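Local coordinates for SidF, inhibitor of growth family, member 3 (Legionella pneumophila subsp. pneumophila, PDB 4FYE), which is a Legionella phosphoinositide phosphatase that probably removes the 3-phosphate of phosphatidylinositol 3,4,5-trisphosphate, at residues M414-G426 against W618-M631. The protein carries 1 engineered substitution. Sequence-based numbering, arbitrary orientation.
Sequences MSSWGVNWFRQVG and WHHGKNNFKLQTLM
At the end of strand 402-416, an inner strand of the four-stranded mixed sheet, the chain passes the start of helix 626-637 and then runs back along the loop and 3-10 turn preceding it; W417 fills the join. Its indole turns an edge to the face of W618, the planes 50° apart, with CD1 3.8 Å from W618 CE2. L627 lays CD2 over the middle of the W417 six-membered ring, 3.5 Å from W417 CE2, a CH-pi contact suited to a branched leucine, while M631 CG touches CZ3. A large two-ring side chain can thus meet W618 with its edge and L627 with its face. Q628, bent at chi2 (92°), has an amide N-H to offer the strand end: NE2 donates to W417 O at 2.8 Å, from above the carbonyl plane, and also to a water within reach of G418 O and N624 O. Next, V419 presses CG2 onto the centre of the F625 ring, 3.5 Å from F625 CE1; F719 meets the same phenyl edge-to-face. F625 is the N-cap residue of the helix. Beyond comes a type I beta turn, N420 to R423. Arginine's several coplanar N-H groups suit R423: NE and NH2 grip N420 O side-on, fixing the guanidinium, while NH1 reaches H619 O at 3.0 Å. Q424 CG sits over the H619 imidazole, 3.6 Å from H619 CG, its methylenes giving the flat ring an apolar cover.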
loop_
_atom_site.group_PDB
_atom_site.type_symbol
_atom_site.label_atom_id
_atom_site.label_comp_id
_atom_site.label_asym_id
_atom_site.label_seq_id
_atom_site.Cartn_x
_atom_site.Cartn_y
_atom_site.Cartn_z
ATOM N N MET A 414 2.437 8.715 -11.057
ATOM C CA MET A 414 3.227 7.617 -10.723
ATOM C C MET A 414 4.619 8.089 -10.548
ATOM O O MET A 414 5.102 8.795 -11.427
ATOM C CB MET A 414 3.200 6.569 -11.797
ATOM C CG MET A 414 4.152 5.483 -11.326
ATOM S SD MET A 414 4.084 4.123 -12.431
ATOM C CE MET A 414 5.204 2.955 -11.771
ATOM N N SER A 415 5.256 7.691 -9.428
ATOM C CA SER A 415 6.711 7.927 -9.226
ATOM C C SER A 415 7.453 6.641 -8.925
ATOM O O SER A 415 6.873 5.690 -8.477
ATOM C CB SER A 415 6.984 8.948 -8.116
ATOM O OG SER A 415 6.446 8.547 -6.866
ATOM N N SER A 416 8.752 6.591 -9.144
ATOM C CA SER A 416 9.426 5.362 -8.851
ATOM C C SER A 416 10.818 5.667 -8.394
ATOM O O SER A 416 11.695 5.938 -9.211
ATOM C CB SER A 416 9.432 4.514 -10.082
ATOM O OG SER A 416 10.040 3.285 -9.778
ATOM N N TRP A 417 11.037 5.661 -7.080
ATOM C CA TRP A 417 12.372 5.980 -6.592
ATOM C C TRP A 417 12.744 4.918 -5.636
ATOM O O TRP A 417 12.067 4.747 -4.592
ATOM C CB TRP A 417 12.372 7.267 -5.812
ATOM C CG TRP A 417 12.314 8.551 -6.580
ATOM C CD1 TRP A 417 13.328 9.123 -7.370
ATOM C CD2 TRP A 417 11.233 9.529 -6.567
ATOM N NE1 TRP A 417 12.912 10.333 -7.874
ATOM C CE2 TRP A 417 11.678 10.644 -7.418
ATOM C CE3 TRP A 417 10.004 9.593 -5.969
ATOM C CZ2 TRP A 417 10.889 11.749 -7.650
ATOM C CZ3 TRP A 417 9.204 10.713 -6.199
ATOM C CH2 TRP A 417 9.624 11.757 -7.033
ATOM N N GLY A 418 13.879 4.270 -5.931
ATOM C CA GLY A 418 14.274 3.033 -5.269
ATOM C C GLY A 418 14.695 3.206 -3.825
ATOM O O GLY A 418 15.051 4.334 -3.385
ATOM N N VAL A 419 14.736 2.086 -3.090
ATOM C CA VAL A 419 15.098 2.167 -1.715
ATOM C C VAL A 419 16.183 1.119 -1.306
ATOM O O VAL A 419 16.794 1.196 -0.232
ATOM C CB VAL A 419 13.704 2.075 -1.030
ATOM C CG1 VAL A 419 13.406 0.765 -0.483
ATOM C CG2 VAL A 419 13.235 3.327 -0.307
ATOM N N ASN A 420 16.421 0.114 -2.143
ATOM C CA ASN A 420 17.352 -0.948 -1.740
ATOM C C ASN A 420 18.795 -0.511 -2.076
ATOM O O ASN A 420 19.075 0.646 -2.325
ATOM C CB ASN A 420 17.004 -2.269 -2.410
ATOM C CG ASN A 420 17.265 -2.210 -3.913
ATOM O OD1 ASN A 420 16.922 -3.131 -4.675
ATOM N ND2 ASN A 420 17.875 -1.124 -4.350
ATOM N N TRP A 421 19.736 -1.434 -2.017
ATOM C CA TRP A 421 21.137 -1.068 -2.120
ATOM C C TRP A 421 21.451 -0.580 -3.526
ATOM O O TRP A 421 22.440 0.091 -3.770
ATOM C CB TRP A 421 21.968 -2.245 -1.707
ATOM C CG TRP A 421 23.461 -1.960 -1.614
ATOM C CD1 TRP A 421 24.178 -1.384 -0.560
ATOM C CD2 TRP A 421 24.463 -2.188 -2.652
ATOM N NE1 TRP A 421 25.512 -1.252 -0.868
ATOM C CE2 TRP A 421 25.751 -1.763 -2.088
ATOM C CE3 TRP A 421 24.429 -2.721 -3.934
ATOM C CZ2 TRP A 421 26.934 -1.856 -2.814
ATOM C CZ3 TRP A 421 25.639 -2.819 -4.655
ATOM C CH2 TRP A 421 26.848 -2.394 -4.104
ATOM N N PHE A 422 20.612 -0.904 -4.493
ATOM C CA PHE A 422 20.859 -0.510 -5.852
ATOM C C PHE A 422 20.219 0.800 -6.240
ATOM O O PHE A 422 20.355 1.188 -7.358
ATOM C CB PHE A 422 20.545 -1.650 -6.846
ATOM C CG PHE A 422 21.257 -2.989 -6.513
ATOM C CD1 PHE A 422 22.508 -3.286 -7.054
ATOM C CD2 PHE A 422 20.646 -3.966 -5.693
ATOM C CE1 PHE A 422 23.161 -4.508 -6.757
ATOM C CE2 PHE A 422 21.271 -5.179 -5.410
ATOM C CZ PHE A 422 22.535 -5.450 -5.924
ATOM N N ARG A 423 19.621 1.529 -5.297
ATOM C CA ARG A 423 18.752 2.679 -5.617
ATOM C C ARG A 423 19.433 3.779 -6.452
ATOM O O ARG A 423 18.778 4.494 -7.204
ATOM C CB ARG A 423 18.106 3.273 -4.310
ATOM C CG ARG A 423 19.002 4.281 -3.551
ATOM C CD ARG A 423 18.555 4.594 -2.119
ATOM N NE ARG A 423 19.186 3.506 -1.481
ATOM C CZ ARG A 423 20.246 3.508 -0.698
ATOM N NH1 ARG A 423 20.854 4.607 -0.171
ATOM N NH2 ARG A 423 20.609 2.299 -0.390
ATOM N N GLN A 424 20.747 3.935 -6.318
ATOM C CA GLN A 424 21.454 5.024 -7.025
ATOM C C GLN A 424 22.916 4.738 -7.020
ATOM O O GLN A 424 23.676 5.234 -6.202
ATOM C CB GLN A 424 21.213 6.411 -6.435
ATOM C CG GLN A 424 21.682 7.569 -7.393
ATOM C CD GLN A 424 20.686 7.790 -8.551
ATOM O OE1 GLN A 424 19.740 7.035 -8.684
ATOM N NE2 GLN A 424 20.900 8.806 -9.379
ATOM N N VAL A 425 23.293 3.903 -7.950
ATOM C CA VAL A 425 24.642 3.358 -8.102
ATOM C C VAL A 425 25.575 4.444 -8.717
ATOM O O VAL A 425 25.117 5.376 -9.383
ATOM C CB VAL A 425 24.342 2.211 -9.071
ATOM C CG1 VAL A 425 24.943 2.349 -10.510
ATOM C CG2 VAL A 425 24.272 0.878 -8.358
ATOM N N GLY A 426 26.883 4.361 -8.464
ATOM C CA GLY A 426 27.830 5.384 -8.942
ATOM C C GLY A 426 27.952 5.471 -10.476
ATOM O O GLY A 426 27.324 4.680 -11.202
ATOM N N TRP A 618 17.946 12.642 -2.352
ATOM C CA TRP A 618 16.900 11.724 -1.905
ATOM C C TRP A 618 17.491 10.346 -1.732
ATOM O O TRP A 618 17.027 9.548 -0.934
ATOM C CB TRP A 618 15.761 11.720 -2.915
ATOM C CG TRP A 618 16.213 11.168 -4.244
ATOM C CD1 TRP A 618 16.752 11.877 -5.329
ATOM C CD2 TRP A 618 16.282 9.755 -4.641
ATOM N NE1 TRP A 618 17.092 11.019 -6.361
ATOM C CE2 TRP A 618 16.865 9.730 -6.003
ATOM C CE3 TRP A 618 15.918 8.569 -4.051
ATOM C CZ2 TRP A 618 17.075 8.547 -6.698
ATOM C CZ3 TRP A 618 16.144 7.366 -4.768
ATOM C CH2 TRP A 618 16.691 7.367 -6.069
ATOM N N HIS A 619 18.587 10.063 -2.422
ATOM C CA HIS A 619 19.150 8.708 -2.379
ATOM C C HIS A 619 20.268 8.512 -1.387
ATOM O O HIS A 619 20.783 7.386 -1.259
ATOM C CB HIS A 619 19.633 8.326 -3.770
ATOM C CG HIS A 619 20.761 9.194 -4.268
ATOM N ND1 HIS A 619 20.555 10.306 -5.044
ATOM C CD2 HIS A 619 22.128 9.092 -4.096
ATOM C CE1 HIS A 619 21.710 10.885 -5.331
ATOM N NE2 HIS A 619 22.686 10.155 -4.733
ATOM N N HIS A 620 20.693 9.551 -0.667
ATOM C CA HIS A 620 21.679 9.296 0.395
ATOM C C HIS A 620 21.021 8.493 1.484
ATOM O O HIS A 620 19.807 8.585 1.673
ATOM C CB HIS A 620 22.264 10.589 0.967
ATOM C CG HIS A 620 22.888 11.491 -0.068
ATOM N ND1 HIS A 620 23.245 12.777 0.204
ATOM C CD2 HIS A 620 23.247 11.257 -1.398
ATOM C CE1 HIS A 620 23.813 13.330 -0.892
ATOM N NE2 HIS A 620 23.806 12.412 -1.878
ATOM N N GLY A 621 21.810 7.711 2.213
ATOM C CA GLY A 621 21.317 6.757 3.206
ATOM C C GLY A 621 20.425 7.450 4.184
ATOM O O GLY A 621 19.321 7.004 4.454
ATOM N N LYS A 622 20.872 8.613 4.623
ATOM C CA LYS A 622 20.206 9.358 5.675
ATOM C C LYS A 622 18.854 9.944 5.241
ATOM O O LYS A 622 18.102 10.426 6.086
ATOM C CB LYS A 622 21.143 10.462 6.207
ATOM C CG LYS A 622 21.178 11.758 5.392
ATOM C CD LYS A 622 22.425 12.578 5.748
ATOM C CE LYS A 622 22.580 13.884 4.963
ATOM N NZ LYS A 622 24.015 14.303 4.973
ATOM N N ASN A 623 18.577 9.923 3.939
ATOM C CA ASN A 623 17.293 10.427 3.405
ATOM C C ASN A 623 16.473 9.373 2.779
ATOM O O ASN A 623 15.507 9.682 2.129
ATOM C CB ASN A 623 17.496 11.518 2.334
ATOM C CG ASN A 623 18.194 12.713 2.887
ATOM O OD1 ASN A 623 19.047 13.316 2.229
ATOM N ND2 ASN A 623 17.880 13.043 4.134
ATOM N N ASN A 624 16.879 8.128 2.934
ATOM C CA ASN A 624 16.197 7.031 2.272
ATOM C C ASN A 624 14.654 6.985 2.171
ATOM O O ASN A 624 14.077 6.795 1.084
ATOM C CB ASN A 624 16.771 5.690 2.709
ATOM C CG ASN A 624 16.569 4.602 1.685
ATOM O OD1 ASN A 624 16.671 3.382 2.008
ATOM N ND2 ASN A 624 16.323 4.988 0.458
ATOM N N PHE A 625 13.829 7.080 3.139
ATOM C CA PHE A 625 12.488 6.942 2.349
ATOM C C PHE A 625 11.786 8.289 2.157
ATOM O O PHE A 625 10.554 8.359 1.914
ATOM C CB PHE A 625 11.535 5.981 3.095
ATOM C CG PHE A 625 11.918 4.503 3.016
ATOM C CD1 PHE A 625 11.031 3.587 2.432
ATOM C CD2 PHE A 625 13.160 4.042 3.462
ATOM C CE1 PHE A 625 11.311 2.236 2.376
ATOM C CE2 PHE A 625 13.466 2.678 3.401
ATOM C CZ PHE A 625 12.548 1.763 2.862
ATOM N N LYS A 626 12.524 9.385 2.365
ATOM C CA LYS A 626 11.903 10.696 2.650
ATOM C C LYS A 626 11.118 11.284 1.450
ATOM O O LYS A 626 10.056 11.913 1.642
ATOM C CB LYS A 626 12.939 11.721 3.082
ATOM C CG LYS A 626 13.757 11.324 4.276
ATOM C CD LYS A 626 14.246 12.589 4.949
ATOM C CE LYS A 626 15.189 12.242 6.098
ATOM N NZ LYS A 626 15.729 13.566 6.524
ATOM N N LEU A 627 11.606 11.051 0.231
ATOM C CA LEU A 627 11.070 11.776 -0.907
ATOM C C LEU A 627 9.771 11.083 -1.252
ATOM O O LEU A 627 8.748 11.754 -1.418
ATOM C CB LEU A 627 12.043 11.856 -2.091
ATOM C CG LEU A 627 11.488 12.382 -3.441
ATOM C CD1 LEU A 627 10.876 13.778 -3.310
ATOM C CD2 LEU A 627 12.606 12.365 -4.498
ATOM N N GLN A 628 9.807 9.750 -1.242
ATOM C CA GLN A 628 8.637 8.911 -1.464
ATOM C C GLN A 628 7.583 9.236 -0.420
ATOM O O GLN A 628 6.390 9.432 -0.741
ATOM C CB GLN A 628 9.084 7.449 -1.437
ATOM C CG GLN A 628 10.214 7.096 -2.441
ATOM C CD GLN A 628 11.634 7.220 -1.876
ATOM O OE1 GLN A 628 11.920 8.114 -1.134
ATOM N NE2 GLN A 628 12.540 6.367 -2.303
ATOM N N THR A 629 8.017 9.379 0.837
ATOM C CA THR A 629 7.062 9.692 1.925
ATOM C C THR A 629 6.449 11.059 1.746
ATOM O O THR A 629 5.244 11.211 1.950
ATOM C CB THR A 629 7.719 9.683 3.305
ATOM O OG1 THR A 629 8.252 8.386 3.529
ATOM C CG2 THR A 629 6.681 9.955 4.417
ATOM N N LEU A 630 7.257 12.028 1.284
ATOM C CA LEU A 630 6.804 13.389 1.159
ATOM C C LEU A 630 5.773 13.432 0.113
ATOM O O LEU A 630 4.649 13.907 0.339
ATOM C CB LEU A 630 7.954 14.334 0.862
ATOM C CG LEU A 630 8.762 14.448 2.158
ATOM C CD1 LEU A 630 10.197 15.022 2.026
ATOM C CD2 LEU A 630 7.931 15.231 3.163
ATOM N N MET A 631 6.104 12.869 -1.025
ATOM C CA MET A 631 5.161 12.882 -2.150
ATOM C C MET A 631 3.897 12.085 -1.810
ATOM O O MET A 631 2.784 12.498 -2.166
ATOM C CB MET A 631 5.838 12.390 -3.426
ATOM C CG MET A 631 7.029 13.232 -3.824
ATOM S SD MET A 631 6.372 14.878 -4.150
ATOM C CE MET A 631 6.307 14.902 -5.917
HETATM O O HOH W 1 15.219 6.830 -1.292
#